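Local coordinates for protein shikimate dehydrogenase (NADP(+)) (Peptoclostridium difficile, PDB 5DZS) that probably catalyses the reversible NADPH-linked reduction of 3-dehydroshikimate to shikimate, a step of chorismate biosynthesis that leads to the aromatic amino acids, at residues 116-130 with 136-149. Numbering follows the deposited sequence.
With SO4 (sulfate ion), chain E; SO4 (sulfate ion), chain D.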
loop_
_atom_site.group_PDB
_atom_site.type_symbol
_atom_site.label_atom_id
_atom_site.label_comp_id
_atom_site.label_asym_id
_atom_site.label_seq_id
_atom_site.Cartn_x
_atom_site.Cartn_y
_atom_site.Cartn_z
ATOM N N VAL B 116 14.623 21.369 -4.017
ATOM C CA VAL B 116 15.771 21.419 -3.103
ATOM C C VAL B 116 17.092 21.059 -3.792
ATOM O O VAL B 116 18.155 21.113 -3.171
ATOM C CB VAL B 116 15.559 20.507 -1.866
ATOM C CG1 VAL B 116 14.188 20.759 -1.243
ATOM C CG2 VAL B 116 15.687 19.039 -2.225
ATOM N N GLN B 117 17.009 20.689 -5.069
ATOM C CA GLN B 117 18.182 20.330 -5.874
ATOM C C GLN B 117 19.296 21.367 -5.770
ATOM O O GLN B 117 19.081 22.542 -6.049
ATOM C CB GLN B 117 17.766 20.182 -7.346
ATOM C CG GLN B 117 18.910 19.970 -8.331
ATOM C CD GLN B 117 19.697 18.701 -8.068
ATOM O OE1 GLN B 117 19.162 17.722 -7.553
ATOM N NE2 GLN B 117 20.973 18.705 -8.444
ATOM N N GLY B 118 20.482 20.920 -5.364
ATOM C CA GLY B 118 21.654 21.786 -5.249
ATOM C C GLY B 118 21.571 22.913 -4.232
ATOM O O GLY B 118 22.381 23.842 -4.269
ATOM N N LYS B 119 20.616 22.835 -3.305
ATOM C CA LYS B 119 20.459 23.895 -2.310
ATOM C C LYS B 119 21.106 23.568 -0.966
ATOM O O LYS B 119 21.659 22.488 -0.770
ATOM C CB LYS B 119 18.986 24.236 -2.143
ATOM C CG LYS B 119 18.412 24.855 -3.402
ATOM C CD LYS B 119 17.000 25.351 -3.199
ATOM C CE LYS B 119 16.484 25.988 -4.481
ATOM N NZ LYS B 119 15.045 26.353 -4.377
ATOM N N VAL B 120 21.072 24.544 -0.066
ATOM C CA VAL B 120 21.616 24.396 1.277
ATOM C C VAL B 120 20.425 24.478 2.215
ATOM O O VAL B 120 19.625 25.413 2.125
ATOM C CB VAL B 120 22.624 25.517 1.627
ATOM C CG1 VAL B 120 23.143 25.352 3.055
ATOM C CG2 VAL B 120 23.780 25.533 0.637
ATOM N N ALA B 121 20.290 23.493 3.099
ATOM C CA ALA B 121 19.170 23.468 4.038
ATOM C C ALA B 121 19.610 23.111 5.438
ATOM O O ALA B 121 20.619 22.421 5.651
ATOM C CB ALA B 121 18.100 22.491 3.569
ATOM N N VAL B 122 18.828 23.597 6.392
ATOM C CA VAL B 122 19.030 23.315 7.787
ATOM C C VAL B 122 17.725 22.761 8.332
ATOM O O VAL B 122 16.657 23.328 8.090
ATOM C CB VAL B 122 19.390 24.575 8.588
ATOM C CG1 VAL B 122 19.378 24.291 10.091
ATOM C CG2 VAL B 122 20.740 25.097 8.146
ATOM N N ILE B 123 17.822 21.638 9.033
ATOM C CA ILE B 123 16.678 21.058 9.731
ATOM C C ILE B 123 16.854 21.360 11.212
ATOM O O ILE B 123 17.922 21.099 11.785
ATOM C CB ILE B 123 16.602 19.530 9.585
ATOM C CG1 ILE B 123 16.353 19.141 8.124
ATOM C CG2 ILE B 123 15.491 18.975 10.487
ATOM C CD1 ILE B 123 16.576 17.673 7.830
ATOM N N LEU B 124 15.815 21.908 11.832
ATOM C CA LEU B 124 15.824 22.178 13.256
ATOM C C LEU B 124 15.186 21.013 13.991
ATOM O O LEU B 124 13.999 20.708 13.767
ATOM C CB LEU B 124 15.033 23.439 13.576
ATOM C CG LEU B 124 15.436 24.714 12.851
ATOM C CD1 LEU B 124 14.461 25.820 13.208
ATOM C CD2 LEU B 124 16.872 25.078 13.204
ATOM N N GLY B 125 15.966 20.364 14.858
ATOM C CA GLY B 125 15.477 19.255 15.667
ATOM C C GLY B 125 15.925 17.892 15.191
ATOM O O GLY B 125 16.392 17.736 14.057
ATOM N N THR B 126 15.780 16.873 16.040
ATOM C CA THR B 126 16.288 15.529 15.703
ATOM C C THR B 126 15.328 14.337 15.873
ATOM O O THR B 126 15.781 13.198 15.963
ATOM C CB THR B 126 17.575 15.238 16.514
ATOM O OG1 THR B 126 17.311 15.369 17.922
ATOM C CG2 THR B 126 18.683 16.213 16.123
ATOM N N GLY B 127 14.022 14.588 15.890
ATOM C CA GLY B 127 13.040 13.512 16.061
ATOM C C GLY B 127 12.819 12.701 14.794
ATOM O O GLY B 127 13.637 12.738 13.875
ATOM N N GLY B 128 11.710 11.963 14.738
ATOM C CA GLY B 128 11.393 11.148 13.561
ATOM C C GLY B 128 11.147 11.981 12.317
ATOM O O GLY B 128 11.532 11.598 11.202
ATOM N N ALA B 129 10.467 13.108 12.510
ATOM C CA ALA B 129 10.184 14.086 11.430
ATOM C C ALA B 129 11.473 14.606 10.799
ATOM O O ALA B 129 11.601 14.692 9.576
ATOM C CB ALA B 129 9.336 15.225 11.962
ATOM N N SER B 130 12.438 14.929 11.648
ATOM C CA SER B 130 13.742 15.348 11.210
ATOM C C SER B 130 14.423 14.263 10.366
ATOM O O SER B 130 15.079 14.574 9.367
ATOM C CB SER B 130 14.599 15.669 12.438
ATOM O OG SER B 130 15.927 16.005 12.102
ATOM N N TYR B 136 14.438 12.771 2.851
ATOM C CA TYR B 136 13.879 13.439 1.680
ATOM C C TYR B 136 14.877 14.392 1.030
ATOM O O TYR B 136 15.091 14.334 -0.188
ATOM C CB TYR B 136 12.595 14.193 2.048
ATOM C CG TYR B 136 12.102 15.071 0.932
ATOM C CD1 TYR B 136 11.430 14.532 -0.148
ATOM C CD2 TYR B 136 12.334 16.436 0.949
ATOM C CE1 TYR B 136 10.988 15.337 -1.182
ATOM C CE2 TYR B 136 11.906 17.253 -0.082
ATOM C CZ TYR B 136 11.232 16.702 -1.142
ATOM O OH TYR B 136 10.809 17.532 -2.172
ATOM N N PHE B 137 15.475 15.280 1.826
ATOM C CA PHE B 137 16.445 16.241 1.285
ATOM C C PHE B 137 17.627 15.559 0.559
ATOM O O PHE B 137 18.023 15.991 -0.524
ATOM C CB PHE B 137 17.003 17.176 2.379
ATOM C CG PHE B 137 16.067 18.284 2.819
ATOM C CD1 PHE B 137 15.418 19.098 1.904
ATOM C CD2 PHE B 137 15.947 18.599 4.166
ATOM C CE1 PHE B 137 14.603 20.144 2.330
ATOM C CE2 PHE B 137 15.142 19.643 4.598
ATOM C CZ PHE B 137 14.467 20.415 3.686
ATOM N N ILE B 138 18.189 14.513 1.164
ATOM C CA ILE B 138 19.328 13.787 0.577
ATOM C C ILE B 138 18.953 13.108 -0.737
ATOM O O ILE B 138 19.721 13.137 -1.700
ATOM C CB ILE B 138 19.880 12.702 1.531
ATOM C CG1 ILE B 138 20.404 13.320 2.837
ATOM C CG2 ILE B 138 20.984 11.901 0.849
ATOM C CD1 ILE B 138 21.669 14.138 2.698
ATOM N N ASP B 139 17.786 12.476 -0.764
ATOM C CA ASP B 139 17.314 11.822 -1.978
ATOM C C ASP B 139 17.042 12.833 -3.084
ATOM O O ASP B 139 17.175 12.514 -4.265
ATOM C CB ASP B 139 16.029 11.040 -1.707
ATOM C CG ASP B 139 16.245 9.813 -0.840
ATOM O OD1 ASP B 139 17.409 9.410 -0.587
ATOM O OD2 ASP B 139 15.231 9.230 -0.419
ATOM N N SER B 140 16.661 14.051 -2.702
ATOM C CA SER B 140 16.319 15.093 -3.677
ATOM C C SER B 140 17.507 15.919 -4.175
ATOM O O SER B 140 17.313 16.919 -4.862
ATOM C CB SER B 140 15.250 16.020 -3.104
ATOM O OG SER B 140 14.070 15.304 -2.795
ATOM N N GLY B 141 18.724 15.519 -3.823
ATOM C CA GLY B 141 19.925 16.203 -4.326
ATOM C C GLY B 141 20.310 17.495 -3.628
ATOM O O GLY B 141 20.831 18.419 -4.260
ATOM N N ILE B 142 20.045 17.567 -2.325
ATOM C CA ILE B 142 20.434 18.720 -1.534
ATOM C C ILE B 142 21.964 18.783 -1.591
ATOM O O ILE B 142 22.637 17.748 -1.525
ATOM C CB ILE B 142 19.933 18.585 -0.065
ATOM C CG1 ILE B 142 20.082 19.894 0.715
ATOM C CG2 ILE B 142 20.638 17.440 0.654
ATOM C CD1 ILE B 142 19.055 20.942 0.355
ATOM N N GLU B 143 22.510 19.981 -1.744
ATOM C CA GLU B 143 23.960 20.146 -1.826
ATOM C C GLU B 143 24.603 20.038 -0.445
ATOM O O GLU B 143 25.571 19.301 -0.255
ATOM C CB GLU B 143 24.303 21.499 -2.464
ATOM C CG GLU B 143 25.796 21.780 -2.588
ATOM C CD GLU B 143 26.512 20.796 -3.499
ATOM O OE1 GLU B 143 25.908 20.332 -4.496
ATOM O OE2 GLU B 143 27.693 20.498 -3.224
ATOM N N LYS B 144 24.041 20.769 0.515
ATOM C CA LYS B 144 24.570 20.828 1.871
ATOM C C LYS B 144 23.403 20.693 2.845
ATOM O O LYS B 144 22.433 21.423 2.716
ATOM C CB LYS B 144 25.235 22.192 2.069
ATOM C CG LYS B 144 26.046 22.379 3.343
ATOM C CD LYS B 144 27.392 21.679 3.274
ATOM C CE LYS B 144 28.295 22.143 4.405
ATOM N NZ LYS B 144 29.613 21.459 4.409
ATOM N N LEU B 145 23.503 19.773 3.805
ATOM C CA LEU B 145 22.442 19.571 4.811
ATOM C C LEU B 145 22.971 19.578 6.247
ATOM O O LEU B 145 23.877 18.808 6.596
ATOM C CB LEU B 145 21.707 18.249 4.568
ATOM C CG LEU B 145 20.549 17.962 5.533
ATOM C CD1 LEU B 145 19.454 19.018 5.412
ATOM C CD2 LEU B 145 19.974 16.577 5.301
ATOM N N TYR B 146 22.403 20.458 7.072
ATOM C CA TYR B 146 22.735 20.535 8.486
ATOM C C TYR B 146 21.499 20.144 9.296
ATOM O O TYR B 146 20.371 20.388 8.873
ATOM C CB TYR B 146 23.101 21.958 8.905
ATOM C CG TYR B 146 24.235 22.642 8.157
ATOM C CD1 TYR B 146 23.987 23.353 6.987
ATOM C CD2 TYR B 146 25.528 22.649 8.664
ATOM C CE1 TYR B 146 25.003 24.010 6.309
ATOM C CE2 TYR B 146 26.554 23.310 7.998
ATOM C CZ TYR B 146 26.284 23.983 6.823
ATOM O OH TYR B 146 27.303 24.640 6.163
ATOM N N VAL B 147 21.722 19.538 10.455
ATOM C CA VAL B 147 20.648 19.226 11.394
ATOM C C VAL B 147 21.089 19.854 12.709
ATOM O O VAL B 147 22.172 19.540 13.207
ATOM C CB VAL B 147 20.425 17.716 11.567
ATOM C CG1 VAL B 147 19.344 17.457 12.606
ATOM C CG2 VAL B 147 20.044 17.087 10.238
ATOM N N SER B 148 20.277 20.763 13.242
ATOM C CA SER B 148 20.614 21.480 14.481
ATOM C C SER B 148 19.950 20.880 15.712
ATOM O O SER B 148 18.755 20.595 15.703
ATOM C CB SER B 148 20.217 22.950 14.360
ATOM O OG SER B 148 20.738 23.703 15.442
ATOM N N THR B 149 20.734 20.700 16.771
ATOM C CA THR B 149 20.249 20.129 18.026
ATOM C C THR B 149 20.747 20.996 19.182
ATOM O O THR B 149 21.753 21.699 19.041
ATOM C CB THR B 149 20.719 18.663 18.181
ATOM O OG1 THR B 149 20.120 18.074 19.341
ATOM C CG2 THR B 149 22.245 18.570 18.272
HETATM S S SO4 E . 16.647 19.164 19.392
HETATM O O1 SO4 E . 16.817 20.301 18.458
HETATM O O2 SO4 E . 17.052 19.600 20.746
HETATM O O3 SO4 E . 15.227 18.737 19.395
HETATM O O4 SO4 E . 17.486 18.022 18.968
HETATM S S SO4 D . 9.697 11.482 17.969
HETATM O O1 SO4 D . 9.544 12.664 17.106
HETATM O O2 SO4 D . 10.464 11.886 19.199
HETATM O O3 SO4 D . 8.398 10.909 18.386
HETATM O O4 SO4 D . 10.477 10.463 17.239
#
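The first beta-alpha-beta unit of the dinucleotide-binding domain is a right-handed crossover, and here strands 120-124 and 144-149 run parallel, inclined by 20°, with Ala-121 and Ile-123 meeting the helix between them. Backbone bonds zip the strands together from Lys-144 N to Lys-119 O at one end to Gly-125 N to Ser-148 O at the other. Where the second strand begins, Lys-119 O takes two amides, Glu-143 N at 2.8 Å and Lys-144 N at 3.2 Å.

Phe-137 is the helix's main contribution to the interface. The methyl of Ala-121 sits over its ring centre in a CH-pi contact, CB 4.2 Å from the centroid. In the ring plane, Val-116 CG1 meets the edge at CE1 (3.6 Å), while Ile-123 CG1 lies at the CE2 edge (3.8 Å). With its CG1 anti to the backbone N (chi1 -169°), Ile-142 turns its end back to the first strand, and CD1 packs 3.7 Å from Ala-121 CB. On the sheet face away from this helix, Val-120 CG1 reaches the edge of the Tyr-146 ring, whose other neighbours include Ile-163 and Ile-165 of the next strand.

A Schellman motif with Gly-141 at C-prime ends the helix, and Gly-141 O then accepts Gly-118 N. Beyond the strands' C-terminal ends, Thr-149 OG1 bonds O4 of a sulfate probably left from the crystallisation liquor (2.7 Å); in one of its two conformers, Thr-126 OG1 also reaches that oxygen (2.9 Å). Ser-130 OG ties Gly-125 O back to the helix's first turn. Gly-125, Gly-127 and Gly-128 form the glycine-rich turn between strand and helix, an arrangement typical of the NADP-binding Rossmann fold.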